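ATP-dependent RNA helicase HrpB (PDB 6EUD) hydrolyses ATP to ADP and phosphate as a bacterial DExH-box NTPase of the DEAH/RHA helicase group that binds single-stranded RNA. Local coordinates at residues Q568-S573 with R589-G594; A500-R505 with Y513-G518; N51-L56 with R98-T103. One frame throughout, in Å; residues are numbered along the deposited sequence.

Contact 1: residues Q568-S573 with R589-G594; sequences QLVQQS and RRLQIG
Gln572 and Leu591 face each other as a non-hydrogen-bonded antiparallel pair, their side chains running alongside each other in the same direction. Gln572 CB packs 3.9 Å from Leu591 CD2, and Gln572 CG comes closer to the same Leu591 CD2, at 3.6 Å. With CG anti to the backbone N (chi1 -164°) and the chain extended beyond it, the amide is carried past the leucine to the guanidinium of Arg589. There Gln572 CD sits over one face of that group, 3.5 Å above its plane and displaced from its centre, the two flat groups inclined by 37°. Gln572 OE1 ends 3.1 Å from Arg589 NE, but it approaches over the face rather than in line with an N-H, and no hydrogen bond forms. Gln572 NE2 stays farther off, 4.2 Å from Arg589 CZ. Arg589 instead directs NE to Asp574 and NH2 to Glu610 in salt bridges, which help to fix the plane that the amide covers. Glutamine suits this surface position, since its methylenes pack on leucine while its polar end lies obliquely over the guanidinium.

Both segments belong to the beta hairpin of strands 571-579 and 584-593, part of a three-stranded antiparallel sheet in the HrpB connector region. Gln571 and Gln592 bond through their backbones in both directions, Gln571 N to Gln592 O at 3.0 Å and Gln592 N to Gln571 O at 2.9 Å; Ser573 and Arg590 repeat the pattern. On the face carrying these four side chains, Gln571 CG meets Gln592 CG, the glutamines crossing almost perpendicularly. Where strand 584-593 ends, branched apolar residues take over: Val570 CG2 rests 3.7 Å from Ile593 CG1, and both residues also pack on Val563 of helix 559-565.

Contact 2: residues A500-R505 with Y513-G518; sequences ADRIAR and YQLANG. With EDO (1,2-ethanediol), chain C.
Ala500 opens the contact with its backbone, its O lying 3.3 Å from Ala516 CB; alanine's small methyl allows this close approach to a carbonyl. At Asp501 the carbonyl O takes a weak hydrogen bond from Asn517 N, at 3.3 Å. The carboxylate turns elsewhere: with CG set between the backbone N and the carbonyl carbon (chi1 53°), Asp501 OD2 accepts a 2.9 Å bond from O2 of a 1,2-ethanediol, probably from the crystallisation liquor, and also forms a salt bridge with Arg422. Arg502 points its CB away from the partner segment, but its carbonyl O lies near the CD2 methyl of Leu515.

From Ile503 onward the strand pairs. Ile503 O receives Ala516 N at 2.9 Å, with Leu515 CA also close to this oxygen. Ala504 stands opposite Leu515, and its CB touches Leu515 CD2 at 3.5 Å; the methyl is small enough for the leucine branch to lie against it at this close pair. Arg505 and Gln514 then close a hydrogen-bonded pair, Arg505 N to Gln514 O at 3.0 Å and nearly straight (170° at the hydrogen), Gln514 N to Arg505 O at 2.8 Å. The Tyr513 ring meets this backbone edge-on, its CD1 3.3 Å from Arg505 C, while its hydroxyl bonds to His532 O; the guanidinium of Arg505 reaches Glu533 in a salt bridge.

Starting at the last paired residue, Leu515, a type I turn runs to Gly518, which has positive phi (99°). Gln514 NE2 bonds to Gly518 O from above the carbonyl plane, and Gln514 OE1 accepts from Arg507 NE. Strands 503-506 and 512-515 thus make a beta hairpin within a mixed sheet, consistent with the OB-fold domain of DEAH/RHA helicases.

Contact 3: residues N51-L56 with R98-T103; sequences NGKIIL and RLEVVT
Ile54, Ile55 and Leu56 pair in parallel with Leu99, Glu100 and Val101, joining neighbouring strands of the central sheet of the first RecA-like, P-loop NTPase domain. Backbone hydrogen bonds zigzag between them: Ile54 N to Arg98 O (2.7 Å), Glu100 N to Ile54 O (3.0 Å), Leu56 N to Glu100 O (2.7 Å) and Val102 N to Leu56 O (2.9 Å).

Apolar packing occupies both faces. On one, Leu99 CD2 touches Ile54 CB at 3.6 Å; chi1 of -172° and chi2 of -84° together turn this branch toward Ile54. Leu56 and Val101 run side by side there, and helix 61-74 covers the face through Val67, Ala68 and Leu71. Beta-branched and leucine side chains fill such a sandwiched sheet well. Leu56 also touches Asp126 of the DEFH box, and its side chain is about 5 Å from that of Ser37 in the predicted ATP site. On the other face, Ile55 CG2 meets Val102 CG2 at 3.8 Å beneath Met110 of helix 106-113.

Charge enters this buried setting through Glu100, which lies alongside Ile55 and is held by a salt bridge from its OE1 to Arg86. At the strand's start, Gly52 adopts positive phi, and Gly52 O sits at the edge of the Arg98 guanidinium, 3.6 Å from Arg98 NE.

Along the chain the three contacts come in series: contact 3, then contact 2, then contact 1. Contact 3 belongs to the N-terminal ATPase domain, its centre 45 Å from that of contact 2 and 53 Å from that of contact 1, and it touches neither. Contacts 1 and 2 are neighbours, with centres 13 Å apart, although their hairpins lie in separate sheets. They meet directly where Leu569 and Ile593 pack on Ile503, and Leu569 CD1 comes within 3.7 Å of Ile503 CD1. This apolar seam ties the base of the connector hairpin to the sheet holding strands 503-506 and 512-515, well away from the nucleotide-binding motifs.

Contact 1: residues Q568-S573 with R589-G594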
# COMPACT_ATOMS: atom_id res chain seq x y z
N GLN A 568 -13.87 18.89 -17.75
CA GLN A 568 -12.59 18.21 -17.62
C GLN A 568 -12.78 16.72 -17.29
O GLN A 568 -11.86 15.94 -17.45
CB GLN A 568 -11.73 18.88 -16.55
CG GLN A 568 -12.31 18.80 -15.11
CD GLN A 568 -13.42 19.81 -14.81
OE1 GLN A 568 -13.80 20.59 -15.68
NE2 GLN A 568 -13.92 19.79 -13.58
N LEU A 569 -13.98 16.34 -16.83
CA LEU A 569 -14.28 14.93 -16.56
C LEU A 569 -14.19 14.06 -17.80
O LEU A 569 -13.90 12.87 -17.72
CB LEU A 569 -15.68 14.78 -15.96
CG LEU A 569 -15.86 15.27 -14.52
CD1 LEU A 569 -17.27 14.99 -14.04
CD2 LEU A 569 -14.82 14.63 -13.60
N VAL A 570 -14.45 14.65 -18.96
CA VAL A 570 -14.61 13.87 -20.19
C VAL A 570 -13.40 14.01 -21.09
O VAL A 570 -13.01 15.12 -21.47
CB VAL A 570 -15.87 14.29 -20.97
CG1 VAL A 570 -15.96 13.56 -22.28
CG2 VAL A 570 -17.09 14.01 -20.13
N GLN A 571 -12.80 12.88 -21.42
CA GLN A 571 -11.68 12.88 -22.34
C GLN A 571 -12.11 12.20 -23.65
O GLN A 571 -13.03 11.37 -23.68
CB GLN A 571 -10.46 12.20 -21.71
CG GLN A 571 -10.71 10.83 -21.08
CD GLN A 571 -11.17 10.88 -19.63
OE1 GLN A 571 -11.72 11.88 -19.15
NE2 GLN A 571 -10.95 9.79 -18.92
N GLN A 572 -11.46 12.59 -24.74
CA GLN A 572 -11.81 12.15 -26.09
C GLN A 572 -10.76 11.18 -26.63
O GLN A 572 -9.56 11.38 -26.43
CB GLN A 572 -11.93 13.37 -27.00
CG GLN A 572 -12.64 13.16 -28.32
CD GLN A 572 -12.69 14.45 -29.13
OE1 GLN A 572 -13.68 14.75 -29.78
NE2 GLN A 572 -11.61 15.22 -29.09
N SER A 573 -11.22 10.14 -27.32
CA SER A 573 -10.31 9.10 -27.81
C SER A 573 -10.81 8.49 -29.11
O SER A 573 -11.85 7.82 -29.13
CB SER A 573 -10.15 8.02 -26.76
OG SER A 573 -9.28 7.00 -27.20
N ARG A 589 -15.27 7.57 -32.64
CA ARG A 589 -14.83 8.49 -31.58
C ARG A 589 -15.55 8.13 -30.28
O ARG A 589 -16.78 7.99 -30.27
CB ARG A 589 -15.10 9.94 -31.97
CG ARG A 589 -15.01 10.94 -30.83
CD ARG A 589 -14.84 12.34 -31.37
NE ARG A 589 -13.49 12.54 -31.91
CZ ARG A 589 -13.11 13.60 -32.62
NH1 ARG A 589 -13.97 14.57 -32.91
NH2 ARG A 589 -11.86 13.68 -33.06
N ARG A 590 -14.77 7.96 -29.20
CA ARG A 590 -15.32 7.64 -27.89
C ARG A 590 -15.11 8.78 -26.88
O ARG A 590 -13.97 9.20 -26.63
CB ARG A 590 -14.71 6.34 -27.35
CG ARG A 590 -15.40 5.77 -26.11
CD ARG A 590 -14.51 4.81 -25.32
NE ARG A 590 -13.83 3.85 -26.19
CZ ARG A 590 -14.34 2.68 -26.58
NH1 ARG A 590 -15.55 2.30 -26.19
NH2 ARG A 590 -13.63 1.89 -27.38
N LEU A 591 -16.20 9.30 -26.33
CA LEU A 591 -16.08 10.19 -25.18
C LEU A 591 -16.11 9.34 -23.90
O LEU A 591 -17.01 8.46 -23.76
CB LEU A 591 -17.21 11.22 -25.18
CG LEU A 591 -17.17 12.12 -26.42
CD1 LEU A 591 -18.24 13.22 -26.39
CD2 LEU A 591 -15.79 12.71 -26.55
N GLN A 592 -15.14 9.51 -22.99
CA GLN A 592 -15.20 8.57 -21.88
C GLN A 592 -14.97 9.40 -20.56
O GLN A 592 -14.34 10.48 -20.53
CB GLN A 592 -14.16 7.46 -22.03
CG GLN A 592 -12.74 8.06 -22.03
CD GLN A 592 -11.74 7.31 -22.89
OE1 GLN A 592 -11.15 6.30 -22.49
NE2 GLN A 592 -11.36 7.99 -24.02
N ILE A 593 -15.59 8.95 -19.48
CA ILE A 593 -15.26 9.45 -18.16
C ILE A 593 -14.48 8.35 -17.46
O ILE A 593 -15.06 7.37 -16.99
CB ILE A 593 -16.50 9.83 -17.37
CG1 ILE A 593 -17.28 10.93 -18.09
CG2 ILE A 593 -16.09 10.32 -16.03
CD1 ILE A 593 -18.54 11.30 -17.42
N GLY A 594 -13.16 8.49 -17.42
CA GLY A 594 -12.32 7.40 -16.95
C GLY A 594 -12.51 6.19 -17.84
O GLY A 594 -12.35 6.30 -19.05

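Contact 2: residues A500-R505 with Y513-G518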
# COMPACT_ATOMS: atom_id res chain seq x y z
N ALA A 500 -13.94 11.89 -8.68
CA ALA A 500 -14.17 11.64 -10.11
C ALA A 500 -14.05 10.16 -10.49
O ALA A 500 -14.80 9.66 -11.33
CB ALA A 500 -13.22 12.47 -10.93
N ASP A 501 -13.09 9.47 -9.89
CA ASP A 501 -12.87 8.05 -10.12
C ASP A 501 -14.00 7.19 -9.55
O ASP A 501 -14.05 5.98 -9.80
CB ASP A 501 -11.54 7.61 -9.50
CG ASP A 501 -11.44 8.00 -8.03
OD1 ASP A 501 -11.99 9.06 -7.66
OD2 ASP A 501 -10.82 7.28 -7.23
N ARG A 502 -14.89 7.80 -8.77
CA ARG A 502 -15.99 7.04 -8.17
C ARG A 502 -17.34 7.46 -8.73
O ARG A 502 -18.37 7.13 -8.15
CB ARG A 502 -15.97 7.18 -6.66
CG ARG A 502 -14.68 6.69 -6.07
CD ARG A 502 -14.65 6.82 -4.58
NE ARG A 502 -13.35 6.40 -4.06
CZ ARG A 502 -12.98 6.57 -2.80
NH1 ARG A 502 -13.80 7.15 -1.93
NH2 ARG A 502 -11.79 6.15 -2.41
N ILE A 503 -17.33 8.19 -9.84
CA ILE A 503 -18.52 8.37 -10.66
C ILE A 503 -19.00 7.01 -11.17
O ILE A 503 -18.21 6.22 -11.69
CB ILE A 503 -18.23 9.27 -11.85
CG1 ILE A 503 -17.99 10.70 -11.36
CG2 ILE A 503 -19.36 9.17 -12.86
CD1 ILE A 503 -17.50 11.65 -12.43
N ALA A 504 -20.28 6.72 -11.00
CA ALA A 504 -20.80 5.39 -11.31
C ALA A 504 -21.87 5.39 -12.40
O ALA A 504 -22.79 6.21 -12.37
CB ALA A 504 -21.33 4.75 -10.07
N ARG A 505 -21.74 4.48 -13.35
CA ARG A 505 -22.75 4.33 -14.39
C ARG A 505 -23.37 2.94 -14.30
O ARG A 505 -22.69 1.95 -13.99
CB ARG A 505 -22.15 4.56 -15.77
CG ARG A 505 -23.12 4.30 -16.91
CD ARG A 505 -22.40 4.19 -18.23
NE ARG A 505 -23.27 3.64 -19.26
CZ ARG A 505 -23.98 4.37 -20.11
NH1 ARG A 505 -23.91 5.69 -20.08
NH2 ARG A 505 -24.75 3.77 -21.01
N TYR A 513 -23.26 -1.30 -11.19
CA TYR A 513 -22.59 -0.10 -11.65
C TYR A 513 -21.12 -0.37 -11.96
O TYR A 513 -20.49 -1.24 -11.37
CB TYR A 513 -22.71 1.01 -10.59
CG TYR A 513 -24.12 1.55 -10.45
CD1 TYR A 513 -24.56 2.58 -11.28
CD2 TYR A 513 -25.01 1.04 -9.49
CE1 TYR A 513 -25.84 3.08 -11.17
CE2 TYR A 513 -26.30 1.54 -9.38
CZ TYR A 513 -26.71 2.56 -10.23
OH TYR A 513 -27.97 3.09 -10.14
N GLN A 514 -20.58 0.40 -12.90
CA GLN A 514 -19.13 0.45 -13.05
C GLN A 514 -18.62 1.85 -12.69
O GLN A 514 -19.22 2.87 -13.09
CB GLN A 514 -18.71 0.09 -14.48
CG GLN A 514 -17.21 0.06 -14.67
CD GLN A 514 -16.79 -0.37 -16.06
OE1 GLN A 514 -17.36 0.06 -17.07
NE2 GLN A 514 -15.79 -1.25 -16.12
N LEU A 515 -17.54 1.91 -11.92
CA LEU A 515 -16.96 3.21 -11.56
C LEU A 515 -16.01 3.70 -12.65
O LEU A 515 -15.54 2.91 -13.47
CB LEU A 515 -16.24 3.14 -10.21
CG LEU A 515 -17.04 2.66 -9.00
CD1 LEU A 515 -16.23 2.82 -7.74
CD2 LEU A 515 -18.36 3.40 -8.86
N ALA A 516 -15.73 5.00 -12.66
CA ALA A 516 -14.83 5.59 -13.65
C ALA A 516 -13.44 4.95 -13.63
O ALA A 516 -12.72 4.97 -14.63
CB ALA A 516 -14.72 7.11 -13.45
N ASN A 517 -13.05 4.37 -12.50
CA ASN A 517 -11.73 3.78 -12.39
C ASN A 517 -11.78 2.33 -12.88
O ASN A 517 -10.79 1.59 -12.80
CB ASN A 517 -11.21 3.88 -10.96
CG ASN A 517 -12.00 3.04 -9.99
OD1 ASN A 517 -13.01 2.44 -10.36
ND2 ASN A 517 -11.56 3.00 -8.73
N GLY A 518 -12.95 1.93 -13.36
CA GLY A 518 -13.13 0.68 -14.05
C GLY A 518 -13.68 -0.44 -13.20
O GLY A 518 -14.06 -1.48 -13.73
C1 EDO C . -7.50 7.49 -9.40
O1 EDO C . -6.48 7.37 -8.44
C2 EDO C . -8.16 6.12 -9.64
O2 EDO C . -8.78 5.60 -8.44

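Contact 3: residues N51-L56 with R98-T103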
# COMPACT_ATOMS: atom_id res chain seq x y z
N ASN A 51 12.04 19.87 31.11
CA ASN A 51 11.78 21.31 31.04
C ASN A 51 10.55 21.70 30.23
O ASN A 51 10.55 21.61 29.00
CB ASN A 51 13.01 22.04 30.47
CG ASN A 51 14.14 22.15 31.47
OD1 ASN A 51 14.23 21.37 32.42
ND2 ASN A 51 15.02 23.12 31.26
N GLY A 52 9.50 22.14 30.92
CA GLY A 52 8.31 22.65 30.26
C GLY A 52 7.13 21.70 30.21
O GLY A 52 6.78 21.07 31.21
N LYS A 53 6.53 21.61 29.02
CA LYS A 53 5.32 20.82 28.80
C LYS A 53 5.64 19.38 28.40
O LYS A 53 6.72 19.10 27.90
CB LYS A 53 4.46 21.48 27.73
CG LYS A 53 3.13 21.99 28.24
CD LYS A 53 2.82 23.33 27.59
CE LYS A 53 1.37 23.75 27.82
NZ LYS A 53 0.93 23.50 29.21
N ILE A 54 4.69 18.47 28.63
CA ILE A 54 4.81 17.08 28.19
C ILE A 54 3.58 16.69 27.40
O ILE A 54 2.45 16.91 27.84
CB ILE A 54 4.95 16.11 29.37
CG1 ILE A 54 6.12 16.51 30.27
CG2 ILE A 54 5.11 14.68 28.86
CD1 ILE A 54 6.23 15.66 31.52
N ILE A 55 3.78 16.11 26.21
CA ILE A 55 2.66 15.67 25.39
C ILE A 55 2.53 14.15 25.44
O ILE A 55 3.53 13.43 25.31
CB ILE A 55 2.81 16.10 23.93
CG1 ILE A 55 3.18 17.59 23.82
CG2 ILE A 55 1.52 15.83 23.18
CD1 ILE A 55 2.09 18.53 24.26
N LEU A 56 1.30 13.67 25.63
CA LEU A 56 1.03 12.25 25.71
C LEU A 56 0.05 11.82 24.63
O LEU A 56 -1.17 12.04 24.76
CB LEU A 56 0.48 11.88 27.09
CG LEU A 56 0.15 10.41 27.32
CD1 LEU A 56 1.40 9.55 27.15
CD2 LEU A 56 -0.45 10.21 28.70
N ARG A 98 0.31 21.43 31.98
CA ARG A 98 1.70 21.13 31.66
C ARG A 98 1.78 19.78 30.97
O ARG A 98 2.78 19.44 30.35
CB ARG A 98 2.56 21.17 32.93
CG ARG A 98 2.88 22.59 33.39
CD ARG A 98 3.81 22.57 34.57
NE ARG A 98 4.98 21.74 34.29
CZ ARG A 98 5.88 21.38 35.20
NH1 ARG A 98 5.74 21.77 36.46
NH2 ARG A 98 6.91 20.62 34.84
N LEU A 99 0.69 19.02 31.07
CA LEU A 99 0.60 17.69 30.49
C LEU A 99 -0.66 17.58 29.65
O LEU A 99 -1.77 17.59 30.19
CB LEU A 99 0.61 16.63 31.61
CG LEU A 99 0.70 15.13 31.31
CD1 LEU A 99 -0.66 14.53 30.99
CD2 LEU A 99 1.68 14.86 30.18
N GLU A 100 -0.49 17.49 28.34
CA GLU A 100 -1.62 17.36 27.43
C GLU A 100 -1.68 15.94 26.88
O GLU A 100 -0.66 15.36 26.51
CB GLU A 100 -1.52 18.40 26.31
CG GLU A 100 -1.58 19.84 26.81
CD GLU A 100 -1.50 20.88 25.70
OE1 GLU A 100 -1.22 20.50 24.54
OE2 GLU A 100 -1.71 22.08 25.98
N VAL A 101 -2.89 15.38 26.84
CA VAL A 101 -3.10 14.03 26.34
C VAL A 101 -3.87 14.10 25.03
O VAL A 101 -5.08 14.27 25.02
CB VAL A 101 -3.88 13.15 27.35
CG1 VAL A 101 -3.94 11.71 26.86
CG2 VAL A 101 -3.24 13.21 28.73
N VAL A 102 -3.15 13.95 23.92
CA VAL A 102 -3.72 14.19 22.60
C VAL A 102 -3.99 12.90 21.83
O VAL A 102 -3.47 11.84 22.17
CB VAL A 102 -2.78 15.09 21.77
CG1 VAL A 102 -2.50 16.38 22.53
CG2 VAL A 102 -1.48 14.37 21.46
N THR A 103 -4.81 13.01 20.78
CA THR A 103 -5.14 11.89 19.90
C THR A 103 -5.78 12.35 18.60
O THR A 103 -6.00 13.54 18.39
CB THR A 103 -6.11 10.92 20.55
OG1 THR A 103 -6.37 9.84 19.64
CG2 THR A 103 -7.42 11.64 20.85